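PDB 6GL2: endoglucanase, family GH5 from Zobellia galactanivorans, which hydrolyses hemicellulose, with mixed-linked glucan a likely substrate, and is classed with the cellulases of glycoside hydrolase family 5. Local coordinates for residues 52-57 and 324-329; 46-51 and 95-100; 121-126 and 174-179; 180-185 and 215-220. One frame throughout, in Å; residues are numbered along the deposited sequence.

Interaction 1 of 4, residues 52-57 and 324-329; sequences DEIAKM and LEWNYP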
loop_
_atom_site.group_PDB
_atom_site.type_symbol
_atom_site.label_atom_id
_atom_site.label_comp_id
_atom_site.label_asym_id
_atom_site.label_seq_id
_atom_site.Cartn_x
_atom_site.Cartn_y
_atom_site.Cartn_z
ATOM N N ASP A 52 -6.934 14.356 10.785
ATOM C CA ASP A 52 -7.402 14.303 12.146
ATOM C C ASP A 52 -8.652 13.433 12.285
ATOM O O ASP A 52 -8.738 12.658 13.244
ATOM C CB ASP A 52 -7.829 15.736 12.645
ATOM C CG ASP A 52 -6.650 16.642 12.876
ATOM O OD1 ASP A 52 -5.468 16.269 12.944
ATOM O OD2 ASP A 52 -6.942 17.889 12.959
ATOM N N GLU A 53 -9.567 13.504 11.324
ATOM C CA GLU A 53 -10.756 12.691 11.416
ATOM C C GLU A 53 -10.439 11.204 11.243
ATOM O O GLU A 53 -11.088 10.318 11.845
ATOM C CB GLU A 53 -11.767 13.052 10.379
ATOM C CG GLU A 53 -12.324 14.454 10.615
ATOM C CD GLU A 53 -12.894 14.648 12.023
ATOM O OE1 GLU A 53 -13.613 13.749 12.502
ATOM O OE2 GLU A 53 -12.634 15.699 12.645
ATOM N N ILE A 54 -9.490 10.880 10.388
ATOM C CA ILE A 54 -9.048 9.466 10.182
ATOM C C ILE A 54 -8.555 8.936 11.511
ATOM O O ILE A 54 -8.872 7.796 11.931
ATOM C CB ILE A 54 -7.984 9.378 9.084
ATOM C CG1 ILE A 54 -8.492 10.044 7.770
ATOM C CG2 ILE A 54 -7.603 7.910 8.816
ATOM C CD1 ILE A 54 -9.773 9.521 7.212
ATOM N N ALA A 55 -7.671 9.678 12.220
ATOM C CA ALA A 55 -7.161 9.254 13.497
ATOM C C ALA A 55 -8.245 9.237 14.535
ATOM O O ALA A 55 -8.249 8.265 15.381
ATOM C CB ALA A 55 -6.046 10.207 13.927
ATOM N N LYS A 56 -9.173 10.153 14.587
ATOM C CA LYS A 56 -10.205 10.159 15.619
ATOM C C LYS A 56 -11.090 8.986 15.516
ATOM O O LYS A 56 -11.635 8.526 16.495
ATOM C CB LYS A 56 -11.022 11.455 15.524
ATOM C CG LYS A 56 -10.275 12.708 16.021
ATOM C CD LYS A 56 -10.718 14.076 15.459
ATOM C CE LYS A 56 -12.062 14.418 15.958
ATOM N NZ LYS A 56 -12.567 15.730 15.385
ATOM N N MET A 57 -11.298 8.470 14.297
ATOM C CA MET A 57 -12.137 7.273 14.033
ATOM C C MET A 57 -11.444 6.029 14.530
ATOM O O MET A 57 -12.126 5.023 14.764
ATOM C CB MET A 57 -12.508 7.262 12.519
ATOM C CG MET A 57 -13.204 6.007 12.063
ATOM S SD MET A 57 -14.772 5.651 12.886
ATOM C CE MET A 57 -15.864 6.786 12.015
ATOM N N LEU A 324 -15.738 16.745 6.019
ATOM C CA LEU A 324 -15.175 16.178 7.211
ATOM C C LEU A 324 -16.073 15.246 7.963
ATOM O O LEU A 324 -15.787 14.953 9.101
ATOM C CB LEU A 324 -14.465 17.194 8.104
ATOM C CG LEU A 324 -13.506 18.133 7.404
ATOM C CD1 LEU A 324 -13.026 19.264 8.351
ATOM C CD2 LEU A 324 -12.374 17.402 6.745
ATOM N N GLU A 325 -17.152 14.793 7.367
ATOM C CA GLU A 325 -18.021 13.764 7.880
ATOM C C GLU A 325 -17.707 12.436 7.239
ATOM O O GLU A 325 -17.112 12.348 6.152
ATOM C CB GLU A 325 -19.480 14.147 7.594
ATOM C CG GLU A 325 -19.920 15.503 8.137
ATOM C CD GLU A 325 -20.057 15.544 9.598
ATOM O OE1 GLU A 325 -19.910 14.563 10.306
ATOM O OE2 GLU A 325 -20.438 16.642 10.172
ATOM N N TRP A 326 -18.132 11.339 7.841
ATOM C CA TRP A 326 -18.084 10.019 7.244
ATOM C C TRP A 326 -19.293 9.771 6.445
ATOM O O TRP A 326 -20.445 9.938 6.884
ATOM C CB TRP A 326 -17.929 8.943 8.315
ATOM C CG TRP A 326 -16.601 9.086 9.001
ATOM C CD1 TRP A 326 -16.275 9.893 10.092
ATOM C CD2 TRP A 326 -15.357 8.458 8.647
ATOM N NE1 TRP A 326 -14.955 9.858 10.358
ATOM C CE2 TRP A 326 -14.355 8.953 9.539
ATOM C CE3 TRP A 326 -14.966 7.468 7.703
ATOM C CZ2 TRP A 326 -13.049 8.597 9.447
ATOM C CZ3 TRP A 326 -13.671 7.146 7.593
ATOM C CH2 TRP A 326 -12.687 7.681 8.481
ATOM N N ASN A 327 -19.134 9.331 5.200
ATOM C CA ASN A 327 -20.234 8.859 4.384
ATOM C C ASN A 327 -20.754 7.535 4.942
ATOM O O ASN A 327 -21.952 7.305 5.020
ATOM C CB ASN A 327 -19.779 8.759 2.899
ATOM C CG ASN A 327 -19.397 10.161 2.285
ATOM O OD1 ASN A 327 -19.977 11.136 2.621
ATOM N ND2 ASN A 327 -18.301 10.214 1.568
ATOM N N TYR A 328 -19.840 6.631 5.293
ATOM C CA TYR A 328 -20.113 5.316 5.778
ATOM C C TYR A 328 -19.406 4.967 7.064
ATOM O O TYR A 328 -18.451 4.185 7.096
ATOM C CB TYR A 328 -19.899 4.231 4.710
ATOM C CG TYR A 328 -20.794 4.420 3.499
ATOM C CD1 TYR A 328 -22.170 4.238 3.646
ATOM C CD2 TYR A 328 -20.341 4.759 2.229
ATOM C CE1 TYR A 328 -23.015 4.394 2.596
ATOM C CE2 TYR A 328 -21.186 4.956 1.138
ATOM C CZ TYR A 328 -22.565 4.796 1.337
ATOM O OH TYR A 328 -23.368 4.957 0.218
ATOM N N PRO A 329 -19.794 5.673 8.138
ATOM C CA PRO A 329 -19.056 5.511 9.384
ATOM C C PRO A 329 -19.056 4.057 9.889
ATOM O O PRO A 329 -18.114 3.669 10.557
ATOM C CB PRO A 329 -19.788 6.404 10.353
ATOM C CG PRO A 329 -21.130 6.586 9.803
ATOM C CD PRO A 329 -20.963 6.581 8.314
HETATM O O HOH W 1 -13.593 10.979 12.676
HETATM O O HOH W 2 -16.059 13.174 11.186
#
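Met57 has CG anti to its backbone nitrogen (chi1 172°) and bends at chi2 and chi3, which curls its methyl group over the Trp326 indole. Met57 CE lies over one face of the Trp326 five-membered ring, 3.5 Å from its centroid and 7° off the normal, a CH-pi contact. Met57 SD stands farther above the same face, also a Met-aromatic contact. Met57 CB is 3.4 Å from Trp326 CZ2. Ile54 crosses the indole at about a right angle, and its CD1 comes within 3.7 Å of Trp326 CH2. The contact joins helix 48-57 of the TIM barrel to the loop between the last strand, 304-307, and helix 329-336, where Met57 and Trp326 both touch Ala332. Glu53 O meets the indole edge in its plane. A water there accepts from Trp326 NE1 at 2.9 Å and donates to Glu53 O and OE1. A leucine in place of Trp326 would probably leave Met57 CE without a ring face and the water without its indole donor. A second water donates to both Glu53 OE1 and Leu324 O. Lys56 NZ meets Glu53 OE2 on its syn side, a salt bridge of 2.7 Å.

Interaction 2 of 4, residues 46-51 and 95-100; sequences TTKAMI and ALENEM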
loop_
_atom_site.group_PDB
_atom_site.type_symbol
_atom_site.label_atom_id
_atom_site.label_comp_id
_atom_site.label_asym_id
_atom_site.label_seq_id
_atom_site.Cartn_x
_atom_site.Cartn_y
_atom_site.Cartn_z
ATOM N N THR A 46 -5.099 17.892 0.470
ATOM C CA THR A 46 -5.181 17.229 1.749
ATOM C C THR A 46 -4.827 18.217 2.846
ATOM O O THR A 46 -3.932 19.005 2.727
ATOM C CB THR A 46 -4.371 15.917 1.767
ATOM O OG1 THR A 46 -4.899 15.056 0.707
ATOM C CG2 THR A 46 -4.707 15.104 3.102
ATOM N N THR A 47 -5.584 18.166 3.916
ATOM C CA THR A 47 -5.336 19.028 5.098
ATOM C C THR A 47 -5.204 18.218 6.339
ATOM O O THR A 47 -5.629 17.026 6.425
ATOM C CB THR A 47 -6.507 20.007 5.311
ATOM O OG1 THR A 47 -7.663 19.266 5.675
ATOM C CG2 THR A 47 -6.769 20.846 4.088
ATOM N N LYS A 48 -4.612 18.816 7.384
ATOM C CA LYS A 48 -4.522 18.146 8.661
ATOM C C LYS A 48 -5.901 17.878 9.215
ATOM O O LYS A 48 -6.110 16.802 9.805
ATOM C CB LYS A 48 -3.721 19.007 9.671
ATOM C CG LYS A 48 -3.473 18.191 10.959
ATOM C CD LYS A 48 -2.527 18.818 11.929
ATOM C CE LYS A 48 -2.278 17.912 13.139
ATOM N NZ LYS A 48 -3.505 17.813 13.993
ATOM N N ALA A 49 -6.868 18.747 9.026
ATOM C CA ALA A 49 -8.196 18.541 9.489
ATOM C C ALA A 49 -8.839 17.249 8.971
ATOM O O ALA A 49 -9.558 16.536 9.646
ATOM C CB ALA A 49 -9.088 19.773 9.161
ATOM N N MET A 50 -8.511 16.873 7.728
ATOM C CA MET A 50 -8.904 15.604 7.192
ATOM C C MET A 50 -8.267 14.441 7.916
ATOM O O MET A 50 -8.950 13.522 8.322
ATOM C CB MET A 50 -8.614 15.495 5.686
ATOM C CG MET A 50 -9.374 16.487 4.853
ATOM S SD MET A 50 -8.699 16.540 3.146
ATOM C CE MET A 50 -9.411 18.080 2.494
ATOM N N ILE A 51 -6.954 14.490 7.954
ATOM C CA ILE A 51 -6.253 13.404 8.650
ATOM C C ILE A 51 -6.633 13.247 10.097
ATOM O O ILE A 51 -6.757 12.127 10.629
ATOM C CB ILE A 51 -4.740 13.584 8.457
ATOM C CG1 ILE A 51 -4.351 13.652 6.978
ATOM C CG2 ILE A 51 -4.015 12.439 9.201
ATOM C CD1 ILE A 51 -4.907 12.527 6.107
ATOM N N ALA A 95 -0.282 12.996 9.760
ATOM C CA ALA A 95 -0.476 11.654 10.321
ATOM C C ALA A 95 0.379 11.392 11.541
ATOM O O ALA A 95 -0.078 10.916 12.598
ATOM C CB ALA A 95 -0.322 10.588 9.275
ATOM N N LEU A 96 1.672 11.658 11.393
ATOM C CA LEU A 96 2.586 11.423 12.505
ATOM C C LEU A 96 2.231 12.204 13.721
ATOM O O LEU A 96 2.304 11.678 14.867
ATOM C CB LEU A 96 4.072 11.717 12.125
ATOM C CG LEU A 96 4.638 10.781 11.039
ATOM C CD1 LEU A 96 5.940 11.394 10.435
ATOM C CD2 LEU A 96 4.855 9.318 11.532
ATOM N N GLU A 97 1.779 13.422 13.577
ATOM C CA GLU A 97 1.275 14.308 14.686
ATOM C C GLU A 97 0.073 13.766 15.382
ATOM O O GLU A 97 -0.232 14.146 16.533
ATOM C CB GLU A 97 0.943 15.695 14.142
ATOM C CG GLU A 97 2.183 16.497 13.780
ATOM C CD GLU A 97 1.978 17.593 12.788
ATOM O OE1 GLU A 97 0.825 17.937 12.470
ATOM O OE2 GLU A 97 3.071 18.072 12.361
ATOM N N ASN A 98 -0.690 12.881 14.725
ATOM C CA ASN A 98 -1.831 12.183 15.207
ATOM C C ASN A 98 -1.450 10.837 15.810
ATOM O O ASN A 98 -2.330 10.007 16.027
ATOM C CB ASN A 98 -2.897 12.042 14.121
ATOM C CG ASN A 98 -3.810 13.229 14.024
ATOM O OD1 ASN A 98 -4.688 13.456 14.899
ATOM N ND2 ASN A 98 -3.679 14.032 12.984
ATOM N N GLU A 99 -0.154 10.600 15.965
ATOM C CA GLU A 99 0.322 9.373 16.552
ATOM C C GLU A 99 0.157 8.160 15.629
ATOM O O GLU A 99 0.137 7.024 16.120
ATOM C CB GLU A 99 -0.241 9.130 17.975
ATOM C CG GLU A 99 0.045 10.322 18.907
ATOM C CD GLU A 99 1.542 10.588 18.958
ATOM O OE1 GLU A 99 2.258 9.747 19.534
ATOM O OE2 GLU A 99 2.016 11.592 18.419
ATOM N N MET A 100 -0.054 8.369 14.341
ATOM C CA MET A 100 -0.230 7.292 13.370
ATOM C C MET A 100 1.090 6.854 12.764
ATOM O O MET A 100 2.067 7.587 12.717
ATOM C CB MET A 100 -1.156 7.759 12.249
ATOM C CG MET A 100 -2.536 8.203 12.729
ATOM S SD MET A 100 -3.504 8.931 11.392
ATOM C CE MET A 100 -4.107 7.408 10.615
HETATM O O HOH W 3 -3.435 16.208 16.270
#
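Ile51 meets Ala95 where helix 82-96 finishes in a Schellman motif, beside the opening turns of helix 48-57. Both are outer helices of the TIM barrel. Glu99, with positive phi, is the C-prime residue. Met100 N and Asn98 N donate to Ala95 O from opposite faces of its carbonyl plane, and Glu99 N donates to Leu96 O at 2.9 Å. The other helix starts with a capping box of Thr47 and Met50, in which Met50 N donates to Thr47 OG1 at 3.3 Å.

Between the two ends the packing is apolar inside and polar toward the surface. Ile51 CG2, the branch anti to the backbone nitrogen, points into the turn. Ile51 CG2 lies 3.8 Å from Ala95 CA, and it also meets Met100 SD and Asn98 ND2. Lys48 runs out extended and bends only at chi4 (-69°). Lys48 NZ forms a salt bridge with Asp52 OD1 and donates to a water at 2.8 Å, which gives a weak bond to Asn98 OD1. Asn98 ND2 donates to Phe94 O and also to Asp52 OD1, so Lys48 and Asn98 share that carboxylate oxygen. A methionine in place of Lys48 would probably leave Asp52 without its positive mate and the water without a donor.

Phe94 of helix 82-96 touches both Lys48 and Ile51. Deeper in, Ala95 and Met100 rest on Leu62 of strand 61-64, while Met100 also packs on Ile54 and Ala55 of helix 48-57.

Interaction 3 of 4, residues 121-126 and 174-179; sequences DEVKDE and NQYHQV
Val123 and Tyr176 make the main apolar contact. Val123 CG1, the branch anti to the backbone nitrogen (chi1 167°), sits over the centre of the Tyr176 ring, 3.5 Å from its centroid. It is 12° off the ring normal, a CH-pi contact over the face. Lys124 comes to the same ring at its edge, with CG 3.7 Å from Tyr176 CD1. The aliphatic part of Lys124 also packs on Val179, with Lys124 CG 3.6 Å from Val179 CG2. Val179 CG1 lies 3.4 Å from the backbone oxygen of Lys124.

One hydrogen bond spans the pair. The Lys124 chain bends at chi3, and its NZ donates to Gln175 OE1 at 2.9 Å. The ammonium lies 32° out of the amide's carbonyl plane. Tyr176 OH is bound outside both segments, to Leu114 O.

The helix segments run nearly side by side, with axes 9.4 Å apart at closest approach and their N-to-C directions in the same sense. Helix 117-137 follows strand 101-105 of the TIM barrel and helix 167-186 follows strand 145-148, so these are neighbouring outer helices. Further along helix 117-137, Leu127 touches both Tyr176 and Val179, and Ser128 touches Val179.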
loop_
_atom_site.group_PDB
_atom_site.type_symbol
_atom_site.label_atom_id
_atom_site.label_comp_id
_atom_site.label_asym_id
_atom_site.label_seq_id
_atom_site.Cartn_x
_atom_site.Cartn_y
_atom_site.Cartn_z
ATOM N N ASP A 121 17.317 -2.546 -17.200
ATOM C CA ASP A 121 18.549 -1.873 -16.832
ATOM C C ASP A 121 18.325 -0.330 -16.607
ATOM O O ASP A 121 18.795 0.296 -15.640
ATOM C CB ASP A 121 19.729 -2.215 -17.802
ATOM C CG ASP A 121 19.861 -3.806 -18.146
ATOM O OD1 ASP A 121 19.759 -4.782 -17.297
ATOM O OD2 ASP A 121 20.060 -4.044 -19.371
ATOM N N GLU A 122 17.557 0.295 -17.454
ATOM C CA GLU A 122 17.183 1.695 -17.293
ATOM C C GLU A 122 16.269 1.906 -16.064
ATOM O O GLU A 122 16.415 2.874 -15.328
ATOM C CB GLU A 122 16.496 2.210 -18.564
ATOM C CG GLU A 122 16.025 3.626 -18.625
ATOM N N VAL A 123 15.353 0.980 -15.839
ATOM C CA VAL A 123 14.440 1.099 -14.678
ATOM C C VAL A 123 15.255 1.057 -13.423
ATOM O O VAL A 123 15.049 1.848 -12.506
ATOM C CB VAL A 123 13.356 0.018 -14.674
ATOM C CG1 VAL A 123 12.663 -0.008 -13.308
ATOM C CG2 VAL A 123 12.418 0.180 -15.853
ATOM N N LYS A 124 16.213 0.124 -13.325
ATOM C CA LYS A 124 16.977 -0.033 -12.092
ATOM C C LYS A 124 17.825 1.184 -11.870
ATOM O O LYS A 124 17.992 1.630 -10.711
ATOM C CB LYS A 124 17.839 -1.312 -12.208
ATOM C CG LYS A 124 16.949 -2.550 -12.093
ATOM C CD LYS A 124 17.586 -3.852 -12.629
ATOM C CE LYS A 124 18.769 -4.286 -11.810
ATOM N NZ LYS A 124 19.349 -5.518 -12.458
ATOM N N ASP A 125 18.309 1.820 -12.904
ATOM C CA ASP A 125 19.080 3.047 -12.720
ATOM C C ASP A 125 18.201 4.201 -12.096
ATOM O O ASP A 125 18.578 4.884 -11.164
ATOM C CB ASP A 125 19.684 3.532 -14.042
ATOM C CG ASP A 125 20.802 2.621 -14.623
ATOM O OD1 ASP A 125 21.405 1.756 -13.948
ATOM O OD2 ASP A 125 20.931 2.785 -15.895
ATOM N N GLU A 126 17.034 4.398 -12.714
ATOM C CA GLU A 126 16.098 5.432 -12.263
ATOM C C GLU A 126 15.591 5.139 -10.860
ATOM O O GLU A 126 15.579 6.063 -10.025
ATOM C CB GLU A 126 14.929 5.587 -13.254
ATOM C CG GLU A 126 14.064 6.757 -12.790
ATOM C CD GLU A 126 13.068 7.255 -13.825
ATOM O OE1 GLU A 126 12.959 6.662 -14.904
ATOM O OE2 GLU A 126 12.394 8.259 -13.421
ATOM N N ASN A 174 11.350 -8.604 -8.734
ATOM C CA ASN A 174 12.268 -8.850 -7.691
ATOM C C ASN A 174 13.544 -7.981 -7.831
ATOM O O ASN A 174 14.078 -7.536 -6.784
ATOM C CB ASN A 174 12.624 -10.352 -7.625
ATOM C CG ASN A 174 11.560 -11.194 -6.896
ATOM O OD1 ASN A 174 10.931 -10.771 -5.900
ATOM N ND2 ASN A 174 11.392 -12.455 -7.385
ATOM N N GLN A 175 14.035 -7.832 -9.043
ATOM C CA GLN A 175 15.220 -6.991 -9.193
ATOM C C GLN A 175 14.956 -5.527 -8.819
ATOM O O GLN A 175 15.864 -4.860 -8.298
ATOM C CB GLN A 175 15.724 -7.044 -10.617
ATOM C CG GLN A 175 16.317 -8.413 -10.988
ATOM C CD GLN A 175 16.824 -8.450 -12.357
ATOM O OE1 GLN A 175 17.287 -7.498 -12.913
ATOM N NE2 GLN A 175 16.663 -9.622 -12.992
ATOM N N TYR A 176 13.742 -5.066 -9.134
ATOM C CA TYR A 176 13.434 -3.678 -8.815
ATOM C C TYR A 176 13.291 -3.473 -7.309
ATOM O O TYR A 176 13.762 -2.461 -6.769
ATOM C CB TYR A 176 12.142 -3.342 -9.472
ATOM C CG TYR A 176 12.177 -3.324 -10.996
ATOM C CD1 TYR A 176 13.366 -3.482 -11.662
ATOM C CD2 TYR A 176 11.054 -3.289 -11.759
ATOM C CE1 TYR A 176 13.383 -3.525 -13.058
ATOM C CE2 TYR A 176 11.021 -3.311 -13.133
ATOM C CZ TYR A 176 12.237 -3.489 -13.789
ATOM O OH TYR A 176 12.252 -3.517 -15.218
ATOM N N HIS A 177 12.764 -4.454 -6.602
ATOM C CA HIS A 177 12.766 -4.396 -5.145
ATOM C C HIS A 177 14.171 -4.423 -4.604
ATOM O O HIS A 177 14.490 -3.781 -3.575
ATOM C CB HIS A 177 11.926 -5.495 -4.531
ATOM C CG HIS A 177 10.431 -5.231 -4.631
ATOM N ND1 HIS A 177 9.851 -4.039 -4.155
ATOM C CD2 HIS A 177 9.420 -5.979 -5.157
ATOM C CE1 HIS A 177 8.559 -4.157 -4.269
ATOM N NE2 HIS A 177 8.265 -5.309 -4.923
ATOM N N GLN A 178 15.024 -5.234 -5.219
ATOM C CA GLN A 178 16.445 -5.314 -4.776
ATOM C C GLN A 178 17.112 -3.947 -4.891
ATOM O O GLN A 178 17.726 -3.537 -3.876
ATOM C CB GLN A 178 17.182 -6.388 -5.598
ATOM C CG GLN A 178 18.662 -6.543 -5.219
ATOM C CD GLN A 178 18.948 -7.284 -3.983
ATOM O OE1 GLN A 178 19.819 -6.831 -3.166
ATOM N NE2 GLN A 178 18.285 -8.380 -3.769
ATOM N N VAL A 179 16.962 -3.302 -6.014
ATOM C CA VAL A 179 17.535 -1.959 -6.232
ATOM C C VAL A 179 16.996 -1.014 -5.162
ATOM O O VAL A 179 17.719 -0.151 -4.644
ATOM C CB VAL A 179 17.188 -1.413 -7.623
ATOM C CG1 VAL A 179 17.450 0.074 -7.695
ATOM C CG2 VAL A 179 17.972 -2.174 -8.668
#

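Interaction 4 of 4, residues 180-185 and 215-220; sequences SVDAIR and VPNGDK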
loop_
_atom_site.group_PDB
_atom_site.type_symbol
_atom_site.label_atom_id
_atom_site.label_comp_id
_atom_site.label_asym_id
_atom_site.label_seq_id
_atom_site.Cartn_x
_atom_site.Cartn_y
_atom_site.Cartn_z
ATOM N N SER A 180 15.691 -1.044 -4.906
ATOM C CA SER A 180 15.002 -0.086 -4.049
ATOM C C SER A 180 15.375 -0.281 -2.609
ATOM O O SER A 180 15.700 0.686 -1.871
ATOM C CB SER A 180 13.545 -0.193 -4.236
ATOM O OG SER A 180 13.100 0.053 -5.550
ATOM N N VAL A 181 15.325 -1.492 -2.099
ATOM C CA VAL A 181 15.798 -1.758 -0.741
ATOM C C VAL A 181 17.248 -1.347 -0.568
ATOM O O VAL A 181 17.621 -0.716 0.403
ATOM C CB VAL A 181 15.531 -3.217 -0.321
ATOM C CG1 VAL A 181 16.260 -3.621 0.988
ATOM C CG2 VAL A 181 14.044 -3.506 -0.241
ATOM N N ASP A 182 18.099 -1.766 -1.505
ATOM C CA ASP A 182 19.497 -1.426 -1.392
ATOM C C ASP A 182 19.674 0.091 -1.338
ATOM O O ASP A 182 20.500 0.611 -0.554
ATOM C CB ASP A 182 20.288 -2.056 -2.543
ATOM C CG ASP A 182 20.468 -3.535 -2.441
ATOM O OD1 ASP A 182 20.288 -4.150 -1.415
ATOM O OD2 ASP A 182 20.955 -4.090 -3.488
ATOM N N ALA A 183 18.982 0.829 -2.187
ATOM C CA ALA A 183 19.123 2.256 -2.182
ATOM C C ALA A 183 18.722 2.850 -0.818
ATOM O O ALA A 183 19.363 3.760 -0.279
ATOM C CB ALA A 183 18.257 2.913 -3.297
ATOM N N ILE A 184 17.592 2.426 -0.284
ATOM C CA ILE A 184 17.135 2.895 0.984
ATOM C C ILE A 184 18.196 2.616 2.060
ATOM O O ILE A 184 18.569 3.488 2.836
ATOM C CB ILE A 184 15.794 2.264 1.403
ATOM C CG1 ILE A 184 14.686 2.775 0.425
ATOM C CG2 ILE A 184 15.502 2.553 2.879
ATOM C CD1 ILE A 184 13.410 1.927 0.464
ATOM N N ARG A 185 18.653 1.348 2.142
ATOM C CA ARG A 185 19.552 1.019 3.211
ATOM C C ARG A 185 20.908 1.750 3.077
ATOM O O ARG A 185 21.517 2.074 4.110
ATOM C CB ARG A 185 19.815 -0.503 3.216
ATOM C CG ARG A 185 18.564 -1.349 3.472
ATOM C CD ARG A 185 18.067 -1.109 4.879
ATOM N NE ARG A 185 16.920 -2.029 5.209
ATOM C CZ ARG A 185 15.835 -1.661 5.860
ATOM N NH1 ARG A 185 15.632 -0.431 6.237
ATOM N NH2 ARG A 185 14.897 -2.555 6.072
ATOM N N VAL A 215 12.694 -11.619 -0.778
ATOM C CA VAL A 215 13.022 -10.468 0.059
ATOM C C VAL A 215 14.502 -10.117 -0.165
ATOM O O VAL A 215 15.410 -10.964 0.049
ATOM C CB VAL A 215 12.833 -10.769 1.564
ATOM C CG1 VAL A 215 13.301 -9.614 2.428
ATOM C CG2 VAL A 215 11.372 -11.076 1.842
ATOM N N PRO A 216 14.824 -8.920 -0.659
ATOM C CA PRO A 216 16.191 -8.537 -0.902
ATOM C C PRO A 216 17.066 -8.745 0.307
ATOM O O PRO A 216 16.757 -8.305 1.420
ATOM C CB PRO A 216 16.088 -7.044 -1.271
ATOM C CG PRO A 216 14.733 -6.926 -1.851
ATOM C CD PRO A 216 13.862 -7.846 -1.065
ATOM N N ASN A 217 18.105 -9.555 0.079
ATOM C CA ASN A 217 19.123 -9.811 1.101
ATOM C C ASN A 217 18.645 -10.569 2.322
ATOM O O ASN A 217 19.338 -10.588 3.361
ATOM C CB ASN A 217 19.802 -8.525 1.505
ATOM C CG ASN A 217 20.122 -7.642 0.321
ATOM O OD1 ASN A 217 20.743 -8.077 -0.608
ATOM N ND2 ASN A 217 19.730 -6.357 0.392
ATOM N N GLY A 218 17.437 -11.104 2.279
ATOM C CA GLY A 218 16.827 -11.587 3.491
ATOM C C GLY A 218 16.589 -10.575 4.608
ATOM O O GLY A 218 16.405 -10.887 5.780
ATOM N N ASP A 219 16.550 -9.294 4.203
ATOM C CA ASP A 219 16.466 -8.159 5.107
ATOM C C ASP A 219 15.406 -8.381 6.168
ATOM O O ASP A 219 14.222 -8.565 5.874
ATOM C CB ASP A 219 16.157 -6.930 4.267
ATOM C CG ASP A 219 16.210 -5.620 5.034
ATOM O OD1 ASP A 219 15.593 -5.453 6.095
ATOM O OD2 ASP A 219 16.975 -4.710 4.514
ATOM N N LYS A 220 15.830 -8.389 7.433
ATOM C CA LYS A 220 14.954 -8.756 8.472
ATOM C C LYS A 220 13.884 -7.716 8.790
ATOM O O LYS A 220 12.953 -8.018 9.452
ATOM C CB LYS A 220 15.744 -9.075 9.737
ATOM C CG LYS A 220 16.289 -7.894 10.445
ATOM C CD LYS A 220 16.992 -8.307 11.773
ATOM C CE LYS A 220 17.850 -7.185 12.319
ATOM N NZ LYS A 220 17.080 -5.977 12.757
#
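Arg185 and Asp219 form a salt bridge between helix 167-186 of the TIM barrel and the loop that leads into strand 222-227. The arginine grips the carboxylate side-on with two nitrogens, one to each oxygen. Arg185 NE donates to Asp219 OD2 at 2.8 Å, nearly straight at 174°, in the guanidinium plane and onto the syn lone pair. Arg185 NH2 donates to Asp219 OD1 at 3.0 Å, less straight at 149°, consistent with the twist between the two flat groups. Asp219 CG is anti to its backbone nitrogen, which swings the carboxylate to the guanidinium edge.

Both groups have further partners. Asp219 OD1 also accepts from Asn221 N. Arg185 NH1 donates to the backbone oxygens of Asn191 and Arg194, in the stretch between this helix and strand 196-199. The guanidinium is held by NE and NH2 on the loop and by NH1 on the chain before that strand, which should limit its rotation. Asp219 O accepts from Arg269 NH1. Inside the loop, Gly218 N donates to Val215 O and Asp219 N to Pro216 O, each at 3.0 Å.

One apolar contact lies beneath these bonds. Val181 crosses Pro216 at about a right angle, its CG2 3.8 Å from Pro216 CG. Val181 also touches Val198 of strand 196-199, and its CG1 lies 3.8 Å from Asp219 OD2.

Toward the outside, Asn217 and Asp182 meet with amide and carboxylate nearly coplanar. Asn217 ND2 donates to Asp182 OD1 at 2.9 Å and 165°, coming in almost along the C-O axis.

How the interactions relate
From the N terminus, 46-51 opens interaction 2 and 52-57, next on the same helix, opens interaction 1. Interaction 2 closes first, at 95-100, tying helix 48-57 to the end of helix 82-96. Interaction 1 closes only at 324-329, joining helix 48-57 to the loop before helix 329-336, so the two loops cross. They also touch through packing, Ala55 CB on Asn98 CB and Leu324 CD2 on Met50 CG. Interactions 3 and 4 follow in series, both nested inside the loop of interaction 1. Interaction 3 joins helices 117-137 and 167-186; interaction 4 joins helix 167-186 to the loop before strand 222-227. This pair lies across the barrel from interaction 1, with the centres of interactions 1 and 3 about 38 Å apart.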